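Local coordinates for angiotensin-converting enzyme (Anopheles gambiae, PDB 6S1Y), which acts as a zinc-dependent peptidase of the angiotensin-converting enzyme family, probably removing short C-terminal fragments from small peptides, at residues Val193-Tyr198 with Thr202-Val207; Asp208-Gln213 with Arg565-Asp570; Gly378-Phe383 with Tyr497-Val502; Tyr501-Gln506 with Asp556-Leu561. All blocks are in the same frame, centred on the assembly; numbering follows the deposited sequence.

Interaction 1 (Val193-Tyr198 with Thr202-Val207)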
# COMPACT_ATOMS: atom_id res chain seq x y z
N VAL A 193 -10.97 8.68 13.40
CA VAL A 193 -10.81 9.51 12.21
C VAL A 193 -10.51 8.63 11.00
O VAL A 193 -11.16 8.74 9.95
CB VAL A 193 -9.71 10.56 12.42
CG1 VAL A 193 -9.38 11.25 11.08
CG2 VAL A 193 -10.14 11.56 13.47
N TRP A 194 -9.49 7.77 11.12
CA TRP A 194 -9.12 6.90 10.01
C TRP A 194 -10.27 5.98 9.63
O TRP A 194 -10.61 5.84 8.46
CB TRP A 194 -7.87 6.07 10.37
CG TRP A 194 -6.55 6.80 10.25
CD1 TRP A 194 -6.36 8.10 9.85
CD2 TRP A 194 -5.25 6.28 10.56
NE1 TRP A 194 -5.02 8.40 9.87
CE2 TRP A 194 -4.32 7.31 10.30
CE3 TRP A 194 -4.78 5.04 11.02
CZ2 TRP A 194 -2.95 7.13 10.50
CZ3 TRP A 194 -3.42 4.88 11.22
CH2 TRP A 194 -2.52 5.92 10.96
N LEU A 195 -10.89 5.35 10.63
CA LEU A 195 -11.99 4.43 10.32
C LEU A 195 -13.19 5.16 9.72
O LEU A 195 -13.95 4.57 8.95
CB LEU A 195 -12.39 3.65 11.58
CG LEU A 195 -11.47 2.45 11.84
CD1 LEU A 195 -11.61 1.97 13.29
CD2 LEU A 195 -11.76 1.31 10.87
N ASN A 196 -13.35 6.44 10.04
CA ASN A 196 -14.46 7.20 9.47
C ASN A 196 -14.43 7.23 7.94
O ASN A 196 -15.49 7.24 7.32
CB ASN A 196 -14.46 8.62 10.02
CG ASN A 196 -15.48 9.49 9.34
OD1 ASN A 196 -16.67 9.21 9.38
ND2 ASN A 196 -15.01 10.56 8.70
N GLU A 197 -13.24 7.22 7.34
CA GLU A 197 -13.12 7.24 5.88
C GLU A 197 -13.80 6.06 5.20
O GLU A 197 -14.01 6.11 3.99
CB GLU A 197 -11.64 7.25 5.48
CG GLU A 197 -10.91 8.53 5.89
CD GLU A 197 -11.49 9.77 5.21
OE1 GLU A 197 -11.44 9.85 3.96
OE2 GLU A 197 -12.03 10.64 5.91
N TYR A 198 -14.16 5.00 5.93
CA TYR A 198 -14.82 3.84 5.34
C TYR A 198 -16.32 3.83 5.58
O TYR A 198 -17.02 2.95 5.06
CB TYR A 198 -14.18 2.55 5.88
CG TYR A 198 -12.71 2.45 5.49
CD1 TYR A 198 -12.32 1.88 4.28
CD2 TYR A 198 -11.71 2.96 6.32
CE1 TYR A 198 -10.99 1.81 3.92
CE2 TYR A 198 -10.38 2.89 5.96
CZ TYR A 198 -10.03 2.32 4.76
OH TYR A 198 -8.70 2.26 4.43
N THR A 202 -19.61 -0.77 11.58
CA THR A 202 -19.20 -2.15 11.77
C THR A 202 -17.91 -2.50 11.02
O THR A 202 -17.55 -3.68 10.94
CB THR A 202 -20.32 -3.12 11.32
OG1 THR A 202 -20.31 -3.24 9.89
CG2 THR A 202 -21.68 -2.63 11.75
N PHE A 203 -17.22 -1.50 10.44
CA PHE A 203 -16.11 -1.82 9.56
C PHE A 203 -14.94 -2.44 10.31
O PHE A 203 -14.28 -3.34 9.80
CB PHE A 203 -15.63 -0.58 8.80
CG PHE A 203 -14.87 -0.91 7.55
CD1 PHE A 203 -15.51 -1.48 6.46
CD2 PHE A 203 -13.50 -0.67 7.49
CE1 PHE A 203 -14.80 -1.80 5.30
CE2 PHE A 203 -12.78 -0.97 6.33
CZ PHE A 203 -13.42 -1.54 5.23
N GLU A 204 -14.65 -1.97 11.52
CA GLU A 204 -13.58 -2.61 12.28
C GLU A 204 -13.85 -4.10 12.45
O GLU A 204 -12.94 -4.92 12.33
CB GLU A 204 -13.40 -1.94 13.63
CG GLU A 204 -12.20 -2.50 14.36
CD GLU A 204 -11.75 -1.61 15.48
OE1 GLU A 204 -12.47 -0.63 15.77
OE2 GLU A 204 -10.68 -1.91 16.07
N GLN A 205 -15.11 -4.48 12.67
CA GLN A 205 -15.44 -5.89 12.83
C GLN A 205 -15.28 -6.64 11.52
O GLN A 205 -14.82 -7.78 11.49
CB GLN A 205 -16.86 -6.04 13.37
CG GLN A 205 -17.22 -7.47 13.73
CD GLN A 205 -16.35 -8.01 14.86
OE1 GLN A 205 -16.36 -7.47 15.98
NE2 GLN A 205 -15.60 -9.07 14.56
N GLN A 206 -15.67 -6.02 10.41
CA GLN A 206 -15.53 -6.68 9.12
C GLN A 206 -14.09 -7.06 8.84
O GLN A 206 -13.82 -8.11 8.24
CB GLN A 206 -16.06 -5.78 8.01
CG GLN A 206 -17.55 -5.45 8.18
CD GLN A 206 -18.08 -4.67 6.99
OE1 GLN A 206 -17.70 -4.93 5.84
NE2 GLN A 206 -18.94 -3.70 7.27
N VAL A 207 -13.15 -6.22 9.28
CA VAL A 207 -11.73 -6.48 9.04
C VAL A 207 -11.24 -7.64 9.89
O VAL A 207 -10.51 -8.52 9.41
CB VAL A 207 -10.93 -5.19 9.29
CG1 VAL A 207 -9.47 -5.53 9.40
CG2 VAL A 207 -11.18 -4.19 8.16
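Y198 and F203 form the tight half of this contact, their rings lying face toward face across the short turn between helices 190-196 and 203-233. The two planes differ by only 8°, yet the rings are slid so far that they barely overlap, as their centroid separation of 4.7 Å indicates. The closest carbons confirm the slide: Y198 CG lies 3.5 Å from F203 CE2, a position toward the rim of the tyrosine ring. Y198 CB lies over the face of the phenylalanine, displaced toward its rim. This CH-pi contact places CB 3.8 Å from the F203 ring centroid and 17° off the ring normal. With CG of F203 anti to the backbone N (chi1 -159°), the phenylalanine is directed back across the turn to receive it.

The other half is looser and lies nearer solvent, since L195 and E204 are both partly exposed. L195 divides its branches: CD2 approaches the edge of the phenylalanine near the ring plane, 4.3 Å from F203 CD2, while CD1 stands 3.7 Å from E204 OE1. The latter is a touch of a methyl on a carboxylate, and the two side chains cross at about a right angle. That carboxylate has its polar partner elsewhere, in a salt bridge with R447 of helix 431-447, and Y198 OH is hydrogen-bonded to E493. Helix 495-514 packs against the ring pair, its V499 touching both Y198 and F203, while W194 and V207 lean on helix 431-447.

Interaction 2 (Asp208-Gln213 with Arg565-Asp570)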
# COMPACT_ATOMS: atom_id res chain seq x y z
N ASP A 208 -11.63 -7.66 11.17
CA ASP A 208 -11.38 -8.82 12.02
C ASP A 208 -11.97 -10.09 11.39
O ASP A 208 -11.35 -11.15 11.41
CB ASP A 208 -11.97 -8.61 13.41
CG ASP A 208 -11.32 -7.47 14.18
OD1 ASP A 208 -10.26 -6.93 13.77
OD2 ASP A 208 -11.87 -7.10 15.24
N ASP A 209 -13.17 -10.00 10.83
CA ASP A 209 -13.76 -11.20 10.24
C ASP A 209 -12.97 -11.69 9.03
O ASP A 209 -12.85 -12.89 8.82
CB ASP A 209 -15.21 -10.95 9.83
CG ASP A 209 -16.11 -10.71 11.01
OD1 ASP A 209 -15.68 -10.94 12.18
OD2 ASP A 209 -17.26 -10.28 10.77
N VAL A 210 -12.43 -10.77 8.22
CA VAL A 210 -11.64 -11.22 7.08
C VAL A 210 -10.35 -11.87 7.55
O VAL A 210 -9.92 -12.91 7.02
CB VAL A 210 -11.37 -10.05 6.11
CG1 VAL A 210 -10.37 -10.47 5.07
CG2 VAL A 210 -12.69 -9.59 5.47
N ILE A 211 -9.71 -11.30 8.57
CA ILE A 211 -8.47 -11.89 9.10
C ILE A 211 -8.72 -13.32 9.57
O ILE A 211 -7.89 -14.20 9.34
CB ILE A 211 -7.90 -11.03 10.23
CG1 ILE A 211 -7.01 -9.92 9.66
CG2 ILE A 211 -7.07 -11.88 11.17
CD1 ILE A 211 -5.70 -10.44 8.99
N GLU A 212 -9.86 -13.57 10.22
CA GLU A 212 -10.13 -14.91 10.71
C GLU A 212 -10.40 -15.88 9.57
O GLU A 212 -10.07 -17.07 9.69
CB GLU A 212 -11.30 -14.90 11.70
CG GLU A 212 -11.57 -16.27 12.34
CD GLU A 212 -10.33 -16.92 12.98
OE1 GLU A 212 -9.42 -16.19 13.47
OE2 GLU A 212 -10.27 -18.16 12.97
N GLN A 213 -10.99 -15.42 8.46
CA GLN A 213 -11.22 -16.31 7.33
C GLN A 213 -9.92 -16.61 6.58
O GLN A 213 -9.76 -17.70 6.04
CB GLN A 213 -12.21 -15.71 6.34
CG GLN A 213 -13.60 -15.45 6.90
CD GLN A 213 -14.47 -14.76 5.88
OE1 GLN A 213 -14.96 -15.40 4.95
NE2 GLN A 213 -14.64 -13.46 6.02
N ARG A 565 -22.44 -4.95 -3.04
CA ARG A 565 -22.32 -3.71 -2.29
C ARG A 565 -21.51 -3.88 -1.02
O ARG A 565 -21.49 -2.97 -0.18
CB ARG A 565 -23.72 -3.18 -1.97
CG ARG A 565 -24.60 -3.02 -3.21
CD ARG A 565 -26.02 -2.61 -2.88
NE ARG A 565 -26.06 -1.62 -1.81
CZ ARG A 565 -25.89 -0.31 -2.00
NH1 ARG A 565 -25.64 0.18 -3.21
NH2 ARG A 565 -25.95 0.51 -0.96
N LYS A 566 -20.81 -5.00 -0.85
CA LYS A 566 -20.01 -5.19 0.36
C LYS A 566 -18.65 -5.79 0.04
O LYS A 566 -18.47 -6.52 -0.94
CB LYS A 566 -20.77 -6.07 1.37
CG LYS A 566 -21.88 -5.28 2.08
CD LYS A 566 -22.65 -6.11 3.11
CE LYS A 566 -23.37 -5.22 4.14
NZ LYS A 566 -22.42 -4.54 5.11
N MET A 567 -17.67 -5.41 0.85
CA MET A 567 -16.39 -6.10 0.87
C MET A 567 -16.59 -7.53 1.35
O MET A 567 -17.29 -7.78 2.34
CB MET A 567 -15.42 -5.36 1.79
CG MET A 567 -14.15 -6.08 2.14
SD MET A 567 -13.05 -5.02 3.14
CE MET A 567 -13.62 -5.40 4.81
N SER A 568 -16.00 -8.48 0.62
CA SER A 568 -16.15 -9.88 0.95
C SER A 568 -14.88 -10.61 0.58
O SER A 568 -14.29 -10.34 -0.47
CB SER A 568 -17.32 -10.53 0.21
OG SER A 568 -17.33 -11.93 0.44
N ALA A 569 -14.44 -11.50 1.47
CA ALA A 569 -13.28 -12.35 1.23
C ALA A 569 -13.57 -13.54 0.34
O ALA A 569 -12.66 -14.35 0.12
CB ALA A 569 -12.71 -12.85 2.56
N ASP A 570 -14.80 -13.68 -0.16
CA ASP A 570 -15.16 -14.81 -1.02
C ASP A 570 -14.21 -14.91 -2.20
O ASP A 570 -13.64 -15.98 -2.47
CB ASP A 570 -16.62 -14.64 -1.49
CG ASP A 570 -17.07 -15.72 -2.48
OD1 ASP A 570 -16.38 -16.75 -2.64
OD2 ASP A 570 -18.16 -15.52 -3.09
O HOH W 1 -15.77 -11.96 3.85
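Q213 and V210, one turn apart on helix 203-233, both reach A569 in the loop that leads to helix 570-575. Followed outward, the Q213 side chain begins with CB, 4.8 Å from A569 CB, and CG, which is farther still from that methyl. CG is anti to the carbonyl carbon (chi1 -62°), and the extended chain beyond it carries the amide over the methyl. There OE1 comes within 4.2 Å of A569 CB and NE2 within 4.0 Å. NE2 also donates to a water 2.9 Å away, and the same water accepts from A569 N at 2.8 Å. The direct separation of Q213 NE2 and A569 N is 5.0 Å, so the water is needed to join them. A further bond from NE2 back to D209 O is weak.

V210 supplies the apolar part with two branches. CG1 faces A569 CB at 4.2 Å, and CG2 meets M567 CE at 4.3 Å; the methionine's CB does not point at the helix, but the chain runs out to SD and then turns, which brings the CE methyl nearer. In the loop itself, S568 OG accepts from D570 N, a capping bond before helix 570-575, and helix 495-514 also holds the loop. The direct contacts are therefore methyl packing and amide-on-methyl touches, with the polar link confined to one water that accepts from both sides: cohesion here comes mainly from burial of V210, M567 and A569.

Interaction 3 (Gly378-Phe383 with Tyr497-Val502). With KSN ((2~{S})-2-[[(4~{S})-4-azanyl-5-oxidanyl-5-oxidanylidene-pentanoyl]amino]pentanedioic acid), chain H.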
# COMPACT_ATOMS: atom_id res chain seq x y z
N GLY A 378 -10.66 8.61 -3.89
CA GLY A 378 -11.25 7.29 -3.99
C GLY A 378 -12.61 7.21 -3.31
O GLY A 378 -12.96 8.01 -2.45
N ALA A 379 -13.42 6.24 -3.74
CA ALA A 379 -14.68 5.97 -3.05
C ALA A 379 -14.43 5.68 -1.57
O ALA A 379 -15.18 6.14 -0.70
CB ALA A 379 -15.41 4.81 -3.73
N ASN A 380 -13.40 4.88 -1.27
CA ASN A 380 -12.74 4.89 0.04
C ASN A 380 -11.25 4.64 -0.21
O ASN A 380 -10.87 4.32 -1.34
CB ASN A 380 -13.36 3.88 1.01
CG ASN A 380 -13.16 2.44 0.59
OD1 ASN A 380 -12.08 2.04 0.14
ND2 ASN A 380 -14.22 1.63 0.74
N PRO A 381 -10.38 4.79 0.79
CA PRO A 381 -8.93 4.70 0.51
C PRO A 381 -8.51 3.37 -0.08
O PRO A 381 -7.46 3.31 -0.73
CB PRO A 381 -8.29 4.93 1.89
CG PRO A 381 -9.34 5.69 2.68
CD PRO A 381 -10.66 5.19 2.18
N GLY A 382 -9.29 2.30 0.10
CA GLY A 382 -8.93 1.03 -0.48
C GLY A 382 -9.19 0.95 -1.96
O GLY A 382 -8.49 0.22 -2.68
N PHE A 383 -10.21 1.65 -2.45
CA PHE A 383 -10.40 1.69 -3.90
C PHE A 383 -9.16 2.23 -4.61
O PHE A 383 -8.75 1.70 -5.64
CB PHE A 383 -11.60 2.56 -4.27
CG PHE A 383 -12.92 1.88 -4.11
CD1 PHE A 383 -13.31 1.35 -2.90
CD2 PHE A 383 -13.81 1.83 -5.18
CE1 PHE A 383 -14.53 0.74 -2.76
CE2 PHE A 383 -15.03 1.24 -5.04
CZ PHE A 383 -15.40 0.69 -3.83
N TYR A 497 -4.50 -0.57 2.44
CA TYR A 497 -3.90 -1.67 1.70
C TYR A 497 -4.55 -3.00 2.08
O TYR A 497 -4.73 -3.87 1.22
CB TYR A 497 -2.39 -1.70 1.93
CG TYR A 497 -1.68 -0.40 1.57
CD1 TYR A 497 -1.37 -0.08 0.24
CD2 TYR A 497 -1.34 0.52 2.55
CE1 TYR A 497 -0.73 1.10 -0.09
CE2 TYR A 497 -0.72 1.71 2.23
CZ TYR A 497 -0.42 2.00 0.91
OH TYR A 497 0.22 3.18 0.60
N PHE A 498 -4.96 -3.16 3.33
CA PHE A 498 -5.74 -4.33 3.70
C PHE A 498 -7.04 -4.40 2.90
O PHE A 498 -7.38 -5.44 2.32
CB PHE A 498 -6.04 -4.29 5.22
CG PHE A 498 -6.79 -5.50 5.71
CD1 PHE A 498 -8.16 -5.59 5.58
CD2 PHE A 498 -6.11 -6.55 6.31
CE1 PHE A 498 -8.85 -6.72 6.04
CE2 PHE A 498 -6.78 -7.67 6.77
CZ PHE A 498 -8.16 -7.75 6.62
N VAL A 499 -7.78 -3.30 2.87
CA VAL A 499 -9.03 -3.27 2.11
C VAL A 499 -8.76 -3.56 0.64
O VAL A 499 -9.45 -4.38 0.02
CB VAL A 499 -9.73 -1.92 2.32
CG1 VAL A 499 -10.99 -1.82 1.49
CG2 VAL A 499 -10.09 -1.76 3.77
N SER A 500 -7.75 -2.91 0.07
CA SER A 500 -7.37 -3.17 -1.31
C SER A 500 -7.13 -4.65 -1.58
O SER A 500 -7.56 -5.18 -2.60
CB SER A 500 -6.11 -2.39 -1.66
OG SER A 500 -5.63 -2.84 -2.92
N TYR A 501 -6.38 -5.31 -0.70
CA TYR A 501 -6.01 -6.70 -0.97
C TYR A 501 -7.21 -7.63 -0.89
O TYR A 501 -7.20 -8.68 -1.54
CB TYR A 501 -4.88 -7.13 -0.03
CG TYR A 501 -3.52 -6.88 -0.64
CD1 TYR A 501 -3.10 -5.60 -0.95
CD2 TYR A 501 -2.67 -7.94 -0.96
CE1 TYR A 501 -1.86 -5.35 -1.54
CE2 TYR A 501 -1.42 -7.70 -1.55
CZ TYR A 501 -1.04 -6.41 -1.85
OH TYR A 501 0.17 -6.16 -2.42
N VAL A 502 -8.27 -7.25 -0.18
CA VAL A 502 -9.53 -7.98 -0.25
C VAL A 502 -10.31 -7.61 -1.52
O VAL A 502 -10.64 -8.47 -2.35
CB VAL A 502 -10.38 -7.72 1.00
CG1 VAL A 502 -11.71 -8.48 0.88
CG2 VAL A 502 -9.63 -8.10 2.27
C10 KSN H . 1.95 8.02 -0.25
C13 KSN H . 1.30 4.03 -2.53
C17 KSN H . 4.21 -0.88 0.66
C02 KSN H . 3.19 -1.02 -0.49
C03 KSN H . 2.65 0.30 -1.05
C04 KSN H . 3.47 1.55 -0.81
C05 KSN H . 3.96 2.28 -2.08
C07 KSN H . 2.53 4.39 -1.66
C08 KSN H . 2.75 5.89 -1.51
C09 KSN H . 1.64 6.58 -0.70
N01 KSN H . 2.05 -1.83 -0.06
N06 KSN H . 3.54 3.65 -2.43
O11 KSN H . 3.15 8.43 -0.22
O12 KSN H . 1.01 8.82 0.12
O14 KSN H . 1.45 3.97 -3.78
O15 KSN H . 0.19 3.76 -2.04
O16 KSN H . 4.77 1.75 -2.78
O18 KSN H . 5.42 -0.74 0.35
O19 KSN H . 3.91 -0.91 1.88
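The flat amide of N380 meets V499 through its oxygen, OD1 standing 4.2 Å from V499 CG1. OD1 also accepts two backbone bonds, from G382 N at 2.8 Å and F383 N at 3.2 Å, with the donors tilted 15° and 33° from the carbonyl plane; this is an N-cap at the start of helix 381-395. Next to it, the F383 ring carries A379 CB over the centre of one face. The Y497 ring serves the ligand instead: KSN N01 lies over one face, while KSN O15 sits at the edge, in the ring plane, where Y497 OH donates to it at 2.7 Å.

The helices themselves meet at G382, whose CA is only 4.6 Å from S500 CA. A glycine has no side chain to hold the backbones apart, which accounts for so close an approach. V499 CG1, anti to the backbone N (chi1 177°), touches G382 CA at 4.0 Å, and S500 CB rests 3.7 Å from G382 O.

The contact lies close to the catalytic metal: the S500 side chain is about 8 Å from the zinc ion and touches E385, which binds it together with H357 and H361. Behind N380 and F383 stands W554 of helix 554-562; beyond helix 495-514, V499 packs on F203 of helix 203-233, and F498 packs against both that helix and helix 431-447.

Interaction 4 (Tyr501-Gln506 with Asp556-Leu561)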
# COMPACT_ATOMS: atom_id res chain seq x y z
N TYR A 501 -6.38 -5.31 -0.70
CA TYR A 501 -6.01 -6.70 -0.97
C TYR A 501 -7.21 -7.63 -0.89
O TYR A 501 -7.20 -8.68 -1.54
CB TYR A 501 -4.88 -7.13 -0.03
CG TYR A 501 -3.52 -6.88 -0.64
CD1 TYR A 501 -3.10 -5.60 -0.95
CD2 TYR A 501 -2.67 -7.94 -0.96
CE1 TYR A 501 -1.86 -5.35 -1.54
CE2 TYR A 501 -1.42 -7.70 -1.55
CZ TYR A 501 -1.04 -6.41 -1.85
OH TYR A 501 0.17 -6.16 -2.42
N VAL A 502 -8.27 -7.25 -0.18
CA VAL A 502 -9.53 -7.98 -0.25
C VAL A 502 -10.31 -7.61 -1.52
O VAL A 502 -10.64 -8.47 -2.35
CB VAL A 502 -10.38 -7.72 1.00
CG1 VAL A 502 -11.71 -8.48 0.88
CG2 VAL A 502 -9.63 -8.10 2.27
N ILE A 503 -10.66 -6.33 -1.68
CA ILE A 503 -11.61 -5.98 -2.73
C ILE A 503 -11.00 -6.11 -4.11
O ILE A 503 -11.72 -6.33 -5.09
CB ILE A 503 -12.18 -4.55 -2.57
CG1 ILE A 503 -11.11 -3.49 -2.84
CG2 ILE A 503 -12.78 -4.38 -1.21
CD1 ILE A 503 -11.60 -2.09 -2.58
N GLN A 504 -9.68 -5.99 -4.23
CA GLN A 504 -9.11 -6.12 -5.57
C GLN A 504 -9.46 -7.47 -6.19
O GLN A 504 -9.51 -7.59 -7.42
CB GLN A 504 -7.60 -5.91 -5.56
CG GLN A 504 -6.76 -7.04 -4.97
CD GLN A 504 -5.26 -6.67 -4.93
OE1 GLN A 504 -4.44 -7.32 -5.54
NE2 GLN A 504 -4.93 -5.62 -4.20
N PHE A 505 -9.69 -8.51 -5.37
CA PHE A 505 -10.07 -9.79 -5.97
C PHE A 505 -11.55 -9.79 -6.36
O PHE A 505 -11.94 -10.50 -7.30
CB PHE A 505 -9.73 -10.94 -5.01
CG PHE A 505 -8.24 -11.14 -4.83
CD1 PHE A 505 -7.55 -10.45 -3.84
CD2 PHE A 505 -7.53 -11.98 -5.67
CE1 PHE A 505 -6.17 -10.61 -3.69
CE2 PHE A 505 -6.15 -12.13 -5.53
CZ PHE A 505 -5.48 -11.45 -4.55
N GLN A 506 -12.38 -9.01 -5.66
CA GLN A 506 -13.75 -8.79 -6.11
C GLN A 506 -13.77 -8.04 -7.45
O GLN A 506 -14.50 -8.42 -8.36
CB GLN A 506 -14.52 -8.03 -5.04
CG GLN A 506 -14.61 -8.78 -3.73
CD GLN A 506 -15.39 -8.04 -2.68
OE1 GLN A 506 -14.81 -7.49 -1.73
NE2 GLN A 506 -16.70 -8.05 -2.80
N ASP A 556 -22.10 2.02 -3.49
CA ASP A 556 -22.65 2.27 -4.82
C ASP A 556 -21.56 2.24 -5.87
O ASP A 556 -21.76 1.70 -6.97
CB ASP A 556 -23.39 3.61 -4.85
CG ASP A 556 -24.53 3.68 -3.84
OD1 ASP A 556 -25.36 2.75 -3.80
OD2 ASP A 556 -24.57 4.66 -3.06
N ALA A 557 -20.38 2.78 -5.57
CA ALA A 557 -19.28 2.69 -6.52
C ALA A 557 -18.92 1.23 -6.80
O ALA A 557 -18.69 0.84 -7.95
CB ALA A 557 -18.07 3.46 -6.01
N MET A 558 -18.87 0.40 -5.75
CA MET A 558 -18.53 -1.00 -5.96
C MET A 558 -19.59 -1.71 -6.80
O MET A 558 -19.27 -2.40 -7.77
CB MET A 558 -18.38 -1.71 -4.62
CG MET A 558 -18.15 -3.22 -4.77
SD MET A 558 -17.81 -3.96 -3.18
CE MET A 558 -16.04 -3.76 -3.16
N GLU A 559 -20.86 -1.54 -6.43
CA GLU A 559 -21.93 -2.18 -7.19
C GLU A 559 -21.81 -1.89 -8.68
O GLU A 559 -22.14 -2.75 -9.50
CB GLU A 559 -23.29 -1.72 -6.68
CG GLU A 559 -24.42 -2.34 -7.45
CD GLU A 559 -25.74 -2.29 -6.73
OE1 GLU A 559 -25.98 -1.31 -5.98
OE2 GLU A 559 -26.53 -3.25 -6.91
N VAL A 560 -21.31 -0.72 -9.05
CA VAL A 560 -21.20 -0.36 -10.47
C VAL A 560 -20.39 -1.40 -11.23
O VAL A 560 -20.67 -1.71 -12.40
CB VAL A 560 -20.59 1.04 -10.61
CG1 VAL A 560 -20.02 1.25 -12.02
CG2 VAL A 560 -21.61 2.10 -10.28
N LEU A 561 -19.35 -1.92 -10.60
CA LEU A 561 -18.48 -2.88 -11.26
C LEU A 561 -18.81 -4.33 -10.93
O LEU A 561 -18.63 -5.20 -11.78
CB LEU A 561 -17.02 -2.61 -10.89
CG LEU A 561 -16.01 -3.60 -11.44
CD1 LEU A 561 -16.13 -3.72 -12.92
CD2 LEU A 561 -14.63 -3.14 -11.05
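Helix 495-514 and helix 554-562 are bridged at this point by one long side chain, M558, which reaches I503 and Q506. The nearest CA atoms, those of I503 and M558, are 9.1 Å apart, a wide spacing that the methionine spans. Its CG is anti to the backbone N (chi1 175°) and the chain runs straight to SD, then bends at chi3 (-89°) to deliver CE. That methyl lies 3.8 Å from I503 CG2 and 4.0 Å from I503 CB, so it meets the beta-branch of the isoleucine.

In this mainly helical peptidase fold, I503 links two neighbours of its helix: while its CG2 takes the methionine, its other branch ends at CD1, against F383 of helix 381-395, which carries the zinc ligand E385. The I503 side chain is itself about 12 Å from the metal.

Q506 crosses M558 at about a right angle, its OE1 being 4.2 Å from M558 CE. The buried amide is satisfied by the chain beyond helix 554-562: OE1 accepts from S568 N, and NE2 donates to K566 O. On the far side of that helix, D556 and E559 both form salt bridges with R565.

From the N terminus, interaction 1 comes first and closes the shortest loop, a three-residue turn between helices 190-196 and 203-233. Helix 203-233 then opens interaction 2, whose partner lies some 350 residues later; this long excursion encloses both remaining contacts. Within it, interaction 3 joins the start of helix 381-395 to helix 495-514, and interaction 4 begins where interaction 3 ends, with Y501 and V502 in both, before closing on helix 554-562. No loops cross. Helix 495-514 is the common element: V499 packs on interaction 1, V502 on interaction 2. M567 CE, 3.8 Å from F203 CE1, joins interactions 1 and 2 directly.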